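Local coordinates for protein antigen 43 (Escherichia coli, PDB 4KH3) that probably mediates bacterial clumping and biofilm formation, as a self-associating autotransporter adhesin whose passenger domain folds as an elongated beta-helix, at residues T202-G207 with T218-N223; D225-I230 with K246-A251; T240-G245 with T259-G264. All blocks are in the same frame, centred on the assembly; numbering follows the deposited sequence.

Contact 1 of 3, residues T202-G207 with T218-N223; sequences TRLEGG and TETLIN
Arg203 and Leu221 lie side by side on the outer surface of adjacent coils of a parallel beta-helix, both side chains pointing the same way. The CD2 branch of Leu221 comes 4.0 Å from NE of Arg203 and also flanks its CG, so the leucine packs along the side of the arginine chain. Beyond it, Asn223 passes across the arginine: ND2 of Asn223 is 3.7 Å from CG of Arg203, and the guanidinium and amide planes differ by 32°. A water lying in plane at the guanidinium edge accepts from NE of Arg203 at 2.7 Å and from ND2 of Asn223. The same ND2 donates to OE1 of Glu205 at 2.8 Å. The donor reaches the syn side of the carboxylate somewhat out of its plane, the carboxylate and amide planes standing 62° apart, and the bend of the glutamate chain at chi2 (65°) turns it back to the asparagine. With OD1 of Asn223 taken by Asn242, both ends of the amide are engaged, which should fix its rotation.

The other face, bearing Thr202, Leu204, Thr220 and Ile222, is buried. Leu204 CD1 meets the CG2 methyl of Thr220 at 3.8 Å and CG1 of Ile222 at 4.2 Å. A second water joins OG1 of Thr202, at 2.7 Å, to OG1 of Thr220 and the carbonyl of Thr218; Thr220 OG1 also bonds Gln209. Between the faces, parallel backbone bonds set Thr202 beside Thr220 and Leu204 beside Ile222.

Strand 198-205 is flanked in its sheet by strand 181-188, where Ile187 packs on Thr202 and Leu204, and by strand 216-222, while Gln209 and Gln228, on strands of another wall, approach from inside.

Contact 2 of 3, residues D225-I230 with K246-A251; sequences DGWQVI and KLQVNA
Trp227 and Gln248 both carry CG anti to the backbone N (chi1 -168° and 177°), which sends the indole and the extended glutamine out alongside each other from successive rungs of a right-handed parallel beta-helix. OE1 of Gln248 arrives at the indole edge, in the ring plane, and takes a weak hydrogen bond from NE1 of Trp227 at 3.3 Å; ring and amide planes are 59° apart. Lys246 runs beside the same ring, its CD 3.6 Å from NE1 of Trp227, while CG2 of Val229 rests on one indole face near the rim. Past the tryptophan, NE2 of Gln248 makes a weak bond to OD1 of Asn250, and a malonate, probably from the crystallisation liquor, lies by these two amides.

The inner face is mostly apolar: CD1 of Leu247 packs 4.1 Å from CG1 of Ile230 and also touches OE1 of Gln228 at 3.4 Å. The polar end of Gln228 is not left bare in this interior, because its OE1 bonds the hydroxyl of Thr239. The backbones run in parallel register, and Gln248 uses both its amide and its carbonyl in it: its N donates to Gln228 O, and its O receives Ile230 N at 2.7 Å.

Contact 3 of 3, residues T240-G245 with T259-G264; sequences TINQKG and TQNTGG
The amide of Asn261 donates through ND2 to OD1 of Asn242 at 2.7 Å, one step in an asparagine stack of the kind well known at the turns of parallel beta-helices. The two side chains lie side by side and point the same way, with amide planes only 17° apart, so the two amides meet edge to edge, nearly coplanar. Because both asparagines hold CG beside the backbone N (chi1 -67° in Asn261), their amides leave the two coils in the same direction and line up. The stack continues beyond this pair, since ND2 of Asn242 donates in turn to Asn223, so the Asn242 amide is engaged at both its oxygen and its nitrogen.

Thr240 borders the stack from the strand side: its CG2 methyl is 3.7 Å from ND2 of Asn261, while its OG1 lies 4.0 Å from CB of Thr259. On the buried face Ile241 reaches in two directions. Its CD1 lies along Gln260, 4.0 Å from CB, with NE2 of Gln260 held by the carbonyl of Val294, and its CG2 packs 3.6 Å from CA of Gly264, an approach open because no side chain stands there.

After the strands both chains make type II turns, Asn242 to Gly245 and Asn261 to Gly264, that nest one upon the other. CB of Gln243 rides 3.6 Å from the carbonyl O of Thr262. The carbonyl O of Gly263 accepts from ND2 of Asn297 and from Lys244 N at 3.0 Å, the latter standing 58° out of the carbonyl plane and so away from its lone pairs.

Overall arrangement
All three contacts join one coil of the beta-helix to the next, contacts 1 and 3 on one wall, contact 2 on another. Contact 2 is the buried one and lies nearest the centre of the chain; contacts 1 and 3 are partly buried, with largely polar outer faces. In the wall of contacts 1 and 3, strand 216-222 also pairs with strand 240-241, and the asparagine stack passes from one to the other through Asn223 and Asn242. Ile241 CD1 packs on Leu247 CB of contact 2 in the shared interior. Contact 1 relies on waters and a carboxylate, contact 2 on aliphatic packing inside and an indole flanked by long side chains outside, contact 3 on matched amides and stacked turns.

Contact 1 of 3, residues T202-G207 with T218-N223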
loop_
_atom_site.group_PDB
_atom_site.type_symbol
_atom_site.label_atom_id
_atom_site.label_comp_id
_atom_site.label_asym_id
_atom_site.label_seq_id
_atom_site.Cartn_x
_atom_site.Cartn_y
_atom_site.Cartn_z
ATOM N N THR A 202 -10.214 -14.848 0.594
ATOM C CA THR A 202 -9.173 -14.454 -0.316
ATOM C C THR A 202 -7.853 -14.558 0.415
ATOM O O THR A 202 -7.697 -14.054 1.532
ATOM C CB THR A 202 -9.392 -13.010 -0.807
ATOM O OG1 THR A 202 -10.706 -12.894 -1.363
ATOM C CG2 THR A 202 -8.372 -12.633 -1.853
ATOM N N ARG A 203 -6.908 -15.238 -0.215
ATOM C CA ARG A 203 -5.605 -15.428 0.362
ATOM C C ARG A 203 -4.607 -14.570 -0.409
ATOM O O ARG A 203 -4.360 -14.796 -1.584
ATOM C CB ARG A 203 -5.232 -16.906 0.307
ATOM C CG ARG A 203 -3.957 -17.253 1.037
ATOM C CD ARG A 203 -3.563 -18.680 0.753
ATOM N NE ARG A 203 -3.793 -19.633 1.846
ATOM C CZ ARG A 203 -4.618 -20.675 1.771
ATOM N NH1 ARG A 203 -5.333 -20.888 0.668
ATOM N NH2 ARG A 203 -4.728 -21.518 2.791
ATOM N N LEU A 204 -4.057 -13.562 0.247
ATOM C CA LEU A 204 -3.094 -12.707 -0.420
ATOM C C LEU A 204 -1.701 -13.250 -0.152
ATOM O O LEU A 204 -1.088 -12.947 0.878
ATOM C CB LEU A 204 -3.225 -11.262 0.054
ATOM C CG LEU A 204 -4.630 -10.676 -0.082
ATOM C CD1 LEU A 204 -4.675 -9.232 0.425
ATOM C CD2 LEU A 204 -5.116 -10.775 -1.535
ATOM N N GLU A 205 -1.227 -14.087 -1.074
ATOM C CA GLU A 205 0.099 -14.675 -0.989
ATOM C C GLU A 205 1.094 -13.725 -1.668
ATOM O O GLU A 205 1.731 -14.071 -2.657
ATOM C CB GLU A 205 0.088 -16.051 -1.662
ATOM C CG GLU A 205 1.282 -16.923 -1.329
ATOM C CD GLU A 205 1.343 -17.316 0.147
ATOM O OE1 GLU A 205 0.282 -17.422 0.792
ATOM O OE2 GLU A 205 2.464 -17.520 0.658
ATOM N N GLY A 206 1.198 -12.510 -1.139
ATOM C CA GLY A 206 2.002 -11.465 -1.748
ATOM C C GLY A 206 1.191 -10.533 -2.639
ATOM O O GLY A 206 1.675 -9.479 -3.074
ATOM N N GLY A 207 -0.051 -10.923 -2.919
ATOM C CA GLY A 207 -0.892 -10.171 -3.834
ATOM C C GLY A 207 -1.694 -9.046 -3.194
ATOM O O GLY A 207 -1.624 -8.813 -1.979
ATOM N N THR A 218 -14.815 -10.467 2.767
ATOM C CA THR A 218 -14.880 -11.241 4.004
ATOM C C THR A 218 -13.809 -12.326 4.020
ATOM O O THR A 218 -13.548 -12.967 3.004
ATOM C CB THR A 218 -16.264 -11.878 4.201
ATOM O OG1 THR A 218 -16.505 -12.838 3.164
ATOM C CG2 THR A 218 -17.352 -10.813 4.159
ATOM N N GLU A 219 -13.188 -12.515 5.178
ATOM C CA GLU A 219 -12.152 -13.522 5.351
ATOM C C GLU A 219 -10.993 -13.345 4.377
ATOM O O GLU A 219 -10.646 -14.264 3.635
ATOM C CB GLU A 219 -12.730 -14.938 5.243
ATOM C CG GLU A 219 -13.386 -15.447 6.515
ATOM C CD GLU A 219 -14.860 -15.100 6.586
ATOM O OE1 GLU A 219 -15.450 -14.779 5.526
ATOM O OE2 GLU A 219 -15.424 -15.152 7.699
ATOM N N THR A 220 -10.409 -12.153 4.357
ATOM C CA THR A 220 -9.187 -11.965 3.599
ATOM C C THR A 220 -8.021 -12.356 4.481
ATOM O O THR A 220 -7.915 -11.921 5.623
ATOM C CB THR A 220 -9.029 -10.533 3.072
ATOM O OG1 THR A 220 -10.053 -10.279 2.107
ATOM C CG2 THR A 220 -7.679 -10.353 2.392
ATOM N N LEU A 221 -7.164 -13.216 3.952
ATOM C CA LEU A 221 -6.006 -13.681 4.672
ATOM C C LEU A 221 -4.758 -13.066 4.042
ATOM O O LEU A 221 -4.413 -13.356 2.892
ATOM C CB LEU A 221 -5.976 -15.197 4.620
ATOM C CG LEU A 221 -4.746 -15.903 5.166
ATOM C CD1 LEU A 221 -4.503 -15.506 6.620
ATOM C CD2 LEU A 221 -4.952 -17.399 5.015
ATOM N N ILE A 222 -4.101 -12.189 4.788
ATOM C CA ILE A 222 -2.991 -11.417 4.253
ATOM C C ILE A 222 -1.669 -12.024 4.685
ATOM O O ILE A 222 -1.193 -11.772 5.794
ATOM C CB ILE A 222 -3.025 -9.941 4.731
ATOM C CG1 ILE A 222 -4.436 -9.363 4.647
ATOM C CG2 ILE A 222 -2.070 -9.092 3.919
ATOM C CD1 ILE A 222 -4.522 -7.913 5.132
ATOM N N ASN A 223 -1.072 -12.829 3.815
ATOM C CA ASN A 223 0.223 -13.391 4.136
ATOM C C ASN A 223 1.332 -12.409 3.768
ATOM O O ASN A 223 1.053 -11.270 3.383
ATOM C CB ASN A 223 0.413 -14.743 3.469
ATOM C CG ASN A 223 -0.489 -15.802 4.059
ATOM O OD1 ASN A 223 -0.746 -15.801 5.253
ATOM N ND2 ASN A 223 -0.969 -16.711 3.227
HETATM O O HOH W 1 -11.851 -11.832 0.869
HETATM O O HOH W 2 -2.079 -19.440 3.860
#

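Contact 2 of 3, residues D225-I230 with K246-A251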
loop_
_atom_site.group_PDB
_atom_site.type_symbol
_atom_site.label_atom_id
_atom_site.label_comp_id
_atom_site.label_asym_id
_atom_site.label_seq_id
_atom_site.Cartn_x
_atom_site.Cartn_y
_atom_site.Cartn_z
ATOM N N ASP A 225 3.929 -9.884 2.495
ATOM C CA ASP A 225 3.906 -8.942 1.371
ATOM C C ASP A 225 2.527 -8.721 0.764
ATOM O O ASP A 225 2.392 -7.957 -0.194
ATOM C CB ASP A 225 4.907 -9.346 0.279
ATOM C CG ASP A 225 6.331 -9.306 0.770
ATOM O OD1 ASP A 225 6.664 -8.375 1.537
ATOM O OD2 ASP A 225 7.111 -10.207 0.407
ATOM N N GLY A 226 1.515 -9.394 1.312
ATOM C CA GLY A 226 0.145 -9.154 0.913
ATOM C C GLY A 226 -0.314 -7.757 1.308
ATOM O O GLY A 226 0.189 -7.154 2.255
ATOM N N TRP A 227 -1.296 -7.249 0.587
ATOM C CA TRP A 227 -1.777 -5.905 0.813
ATOM C C TRP A 227 -3.291 -5.854 0.590
ATOM O O TRP A 227 -3.761 -6.023 -0.540
ATOM C CB TRP A 227 -1.057 -4.968 -0.151
ATOM C CG TRP A 227 -1.224 -3.490 0.134
ATOM C CD1 TRP A 227 -1.492 -2.907 1.335
ATOM C CD2 TRP A 227 -1.133 -2.420 -0.819
ATOM N NE1 TRP A 227 -1.575 -1.542 1.193
ATOM C CE2 TRP A 227 -1.343 -1.214 -0.117
ATOM C CE3 TRP A 227 -0.879 -2.364 -2.195
ATOM C CZ2 TRP A 227 -1.318 0.036 -0.740
ATOM C CZ3 TRP A 227 -0.849 -1.115 -2.821
ATOM C CH2 TRP A 227 -1.066 0.065 -2.091
ATOM N N GLN A 228 -4.058 -5.660 1.662
ATOM C CA GLN A 228 -5.493 -5.432 1.515
ATOM C C GLN A 228 -5.798 -3.949 1.703
ATOM O O GLN A 228 -5.438 -3.368 2.719
ATOM C CB GLN A 228 -6.311 -6.266 2.506
ATOM C CG GLN A 228 -7.807 -6.054 2.331
ATOM C CD GLN A 228 -8.640 -6.817 3.325
ATOM O OE1 GLN A 228 -8.218 -7.048 4.461
ATOM N NE2 GLN A 228 -9.845 -7.209 2.909
ATOM N N VAL A 229 -6.450 -3.337 0.718
ATOM C CA VAL A 229 -6.709 -1.902 0.755
ATOM C C VAL A 229 -8.201 -1.658 0.795
ATOM O O VAL A 229 -8.927 -2.068 -0.118
ATOM C CB VAL A 229 -6.130 -1.175 -0.474
ATOM C CG1 VAL A 229 -6.497 0.301 -0.439
ATOM C CG2 VAL A 229 -4.631 -1.341 -0.529
ATOM N N ILE A 230 -8.664 -1.005 1.858
ATOM C CA ILE A 230 -10.073 -0.650 1.962
ATOM C C ILE A 230 -10.259 0.831 1.661
ATOM O O ILE A 230 -9.901 1.694 2.471
ATOM C CB ILE A 230 -10.635 -0.980 3.341
ATOM C CG1 ILE A 230 -10.178 -2.380 3.777
ATOM C CG2 ILE A 230 -12.141 -0.920 3.312
ATOM C CD1 ILE A 230 -10.670 -3.473 2.865
ATOM N N LYS A 246 0.028 -6.490 5.057
ATOM C CA LYS A 246 -0.420 -5.159 5.422
ATOM C C LYS A 246 -1.889 -4.958 5.119
ATOM O O LYS A 246 -2.348 -5.216 4.000
ATOM C CB LYS A 246 0.407 -4.095 4.707
ATOM C CG LYS A 246 -0.135 -2.682 4.870
ATOM C CD LYS A 246 0.655 -1.698 4.011
ATOM C CE LYS A 246 2.124 -1.691 4.396
ATOM N NZ LYS A 246 2.940 -0.710 3.611
ATOM N N LEU A 247 -2.628 -4.499 6.124
ATOM C CA LEU A 247 -3.983 -4.030 5.899
ATOM C C LEU A 247 -3.984 -2.510 5.951
ATOM O O LEU A 247 -3.448 -1.914 6.869
ATOM C CB LEU A 247 -4.931 -4.588 6.951
ATOM C CG LEU A 247 -6.280 -3.874 6.942
ATOM C CD1 LEU A 247 -7.005 -4.133 5.613
ATOM C CD2 LEU A 247 -7.097 -4.329 8.130
ATOM N N GLN A 248 -4.581 -1.888 4.950
ATOM C CA GLN A 248 -4.659 -0.445 4.884
ATOM C C GLN A 248 -6.122 -0.012 4.741
ATOM O O GLN A 248 -6.814 -0.389 3.779
ATOM C CB GLN A 248 -3.830 0.066 3.709
ATOM C CG GLN A 248 -3.895 1.568 3.509
ATOM C CD GLN A 248 -2.879 2.063 2.489
ATOM O OE1 GLN A 248 -1.756 1.545 2.386
ATOM N NE2 GLN A 248 -3.275 3.065 1.721
ATOM N N VAL A 249 -6.592 0.768 5.709
ATOM C CA VAL A 249 -7.976 1.236 5.713
ATOM C C VAL A 249 -7.996 2.744 5.570
ATOM O O VAL A 249 -7.603 3.453 6.486
ATOM C CB VAL A 249 -8.701 0.837 7.008
ATOM C CG1 VAL A 249 -10.174 1.172 6.910
ATOM C CG2 VAL A 249 -8.523 -0.651 7.274
ATOM N N ASN A 250 -8.420 3.235 4.406
ATOM C CA ASN A 250 -8.451 4.670 4.163
ATOM C C ASN A 250 -9.557 5.338 4.948
ATOM O O ASN A 250 -10.448 4.670 5.494
ATOM C CB ASN A 250 -8.693 4.980 2.688
ATOM C CG ASN A 250 -7.579 4.524 1.806
ATOM O OD1 ASN A 250 -6.480 4.235 2.277
ATOM N ND2 ASN A 250 -7.843 4.470 0.503
ATOM N N ALA A 251 -9.505 6.665 4.958
ATOM C CA ALA A 251 -10.581 7.488 5.484
ATOM C C ALA A 251 -11.933 7.034 4.939
ATOM O O ALA A 251 -12.090 6.857 3.736
ATOM C CB ALA A 251 -10.334 8.935 5.126
#

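Contact 3 of 3, residues T240-G245 with T259-G264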
loop_
_atom_site.group_PDB
_atom_site.type_symbol
_atom_site.label_atom_id
_atom_site.label_comp_id
_atom_site.label_asym_id
_atom_site.label_seq_id
_atom_site.Cartn_x
_atom_site.Cartn_y
_atom_site.Cartn_z
ATOM N N THR A 240 -7.321 -11.247 8.444
ATOM C CA THR A 240 -6.208 -11.705 9.244
ATOM C C THR A 240 -4.965 -11.140 8.594
ATOM O O THR A 240 -4.752 -11.322 7.401
ATOM C CB THR A 240 -6.145 -13.248 9.290
ATOM O OG1 THR A 240 -7.265 -13.734 10.030
ATOM C CG2 THR A 240 -4.872 -13.723 9.951
ATOM N N ILE A 241 -4.162 -10.431 9.377
ATOM C CA ILE A 241 -2.912 -9.890 8.890
ATOM C C ILE A 241 -1.794 -10.717 9.494
ATOM O O ILE A 241 -1.600 -10.723 10.711
ATOM C CB ILE A 241 -2.708 -8.439 9.346
ATOM C CG1 ILE A 241 -3.986 -7.615 9.174
ATOM C CG2 ILE A 241 -1.543 -7.801 8.601
ATOM C CD1 ILE A 241 -3.929 -6.276 9.910
ATOM N N ASN A 242 -1.054 -11.425 8.656
ATOM C CA ASN A 242 0.099 -12.163 9.153
ATOM C C ASN A 242 1.380 -11.353 9.088
ATOM O O ASN A 242 1.374 -10.194 8.652
ATOM C CB ASN A 242 0.243 -13.492 8.431
ATOM C CG ASN A 242 -0.718 -14.524 8.958
ATOM O OD1 ASN A 242 -0.930 -14.613 10.162
ATOM N ND2 ASN A 242 -1.330 -15.290 8.063
ATOM N N GLN A 243 2.476 -11.960 9.526
ATOM C CA GLN A 243 3.744 -11.260 9.560
ATOM C C GLN A 243 4.106 -10.690 8.189
ATOM O O GLN A 243 4.139 -11.417 7.193
ATOM C CB GLN A 243 4.848 -12.182 10.068
ATOM C CG GLN A 243 6.098 -11.416 10.473
ATOM C CD GLN A 243 7.317 -12.298 10.617
ATOM O OE1 GLN A 243 7.222 -13.526 10.605
ATOM N NE2 GLN A 243 8.478 -11.670 10.745
ATOM N N LYS A 244 4.350 -9.381 8.147
ATOM C CA LYS A 244 4.744 -8.664 6.922
ATOM C C LYS A 244 3.653 -8.558 5.845
ATOM O O LYS A 244 3.925 -8.166 4.707
ATOM C CB LYS A 244 6.071 -9.191 6.346
ATOM C CG LYS A 244 7.303 -8.553 7.003
ATOM C CD LYS A 244 8.555 -9.426 6.888
ATOM C CE LYS A 244 9.593 -9.079 7.968
ATOM N NZ LYS A 244 10.182 -7.710 7.807
ATOM N N GLY A 245 2.424 -8.902 6.214
ATOM C CA GLY A 245 1.267 -8.539 5.416
ATOM C C GLY A 245 0.798 -7.178 5.885
ATOM O O GLY A 245 1.138 -6.738 6.984
ATOM N N THR A 259 -7.968 -9.638 12.781
ATOM C CA THR A 259 -7.012 -10.347 13.618
ATOM C C THR A 259 -5.631 -9.994 13.127
ATOM O O THR A 259 -5.195 -10.447 12.067
ATOM C CB THR A 259 -7.214 -11.859 13.561
ATOM O OG1 THR A 259 -8.522 -12.183 14.052
ATOM C CG2 THR A 259 -6.166 -12.563 14.399
ATOM N N GLN A 260 -4.957 -9.150 13.892
ATOM C CA GLN A 260 -3.641 -8.662 13.528
ATOM C C GLN A 260 -2.593 -9.449 14.299
ATOM O O GLN A 260 -2.393 -9.220 15.498
ATOM C CB GLN A 260 -3.541 -7.163 13.840
ATOM C CG GLN A 260 -2.148 -6.578 13.694
ATOM C CD GLN A 260 -2.133 -5.091 13.976
ATOM O OE1 GLN A 260 -3.107 -4.393 13.699
ATOM N NE2 GLN A 260 -1.036 -4.601 14.537
ATOM N N ASN A 261 -1.945 -10.394 13.616
ATOM C CA ASN A 261 -0.894 -11.197 14.236
ATOM C C ASN A 261 0.396 -10.424 14.314
ATOM O O ASN A 261 0.533 -9.363 13.680
ATOM C CB ASN A 261 -0.684 -12.513 13.485
ATOM C CG ASN A 261 -1.871 -13.436 13.612
ATOM O OD1 ASN A 261 -2.517 -13.491 14.664
ATOM N ND2 ASN A 261 -2.193 -14.144 12.539
ATOM N N THR A 262 1.338 -10.958 15.091
ATOM C CA THR A 262 2.619 -10.300 15.319
ATOM C C THR A 262 3.328 -10.014 14.013
ATOM O O THR A 262 3.445 -10.888 13.150
ATOM C CB THR A 262 3.546 -11.153 16.213
ATOM O OG1 THR A 262 2.844 -11.523 17.400
ATOM C CG2 THR A 262 4.804 -10.366 16.602
ATOM N N GLY A 263 3.799 -8.783 13.868
ATOM C CA GLY A 263 4.482 -8.384 12.656
ATOM C C GLY A 263 3.536 -7.956 11.555
ATOM O O GLY A 263 3.974 -7.555 10.477
ATOM N N GLY A 264 2.235 -8.042 11.819
ATOM C CA GLY A 264 1.250 -7.594 10.854
ATOM C C GLY A 264 1.206 -6.080 10.799
ATOM O O GLY A 264 1.211 -5.418 11.837
#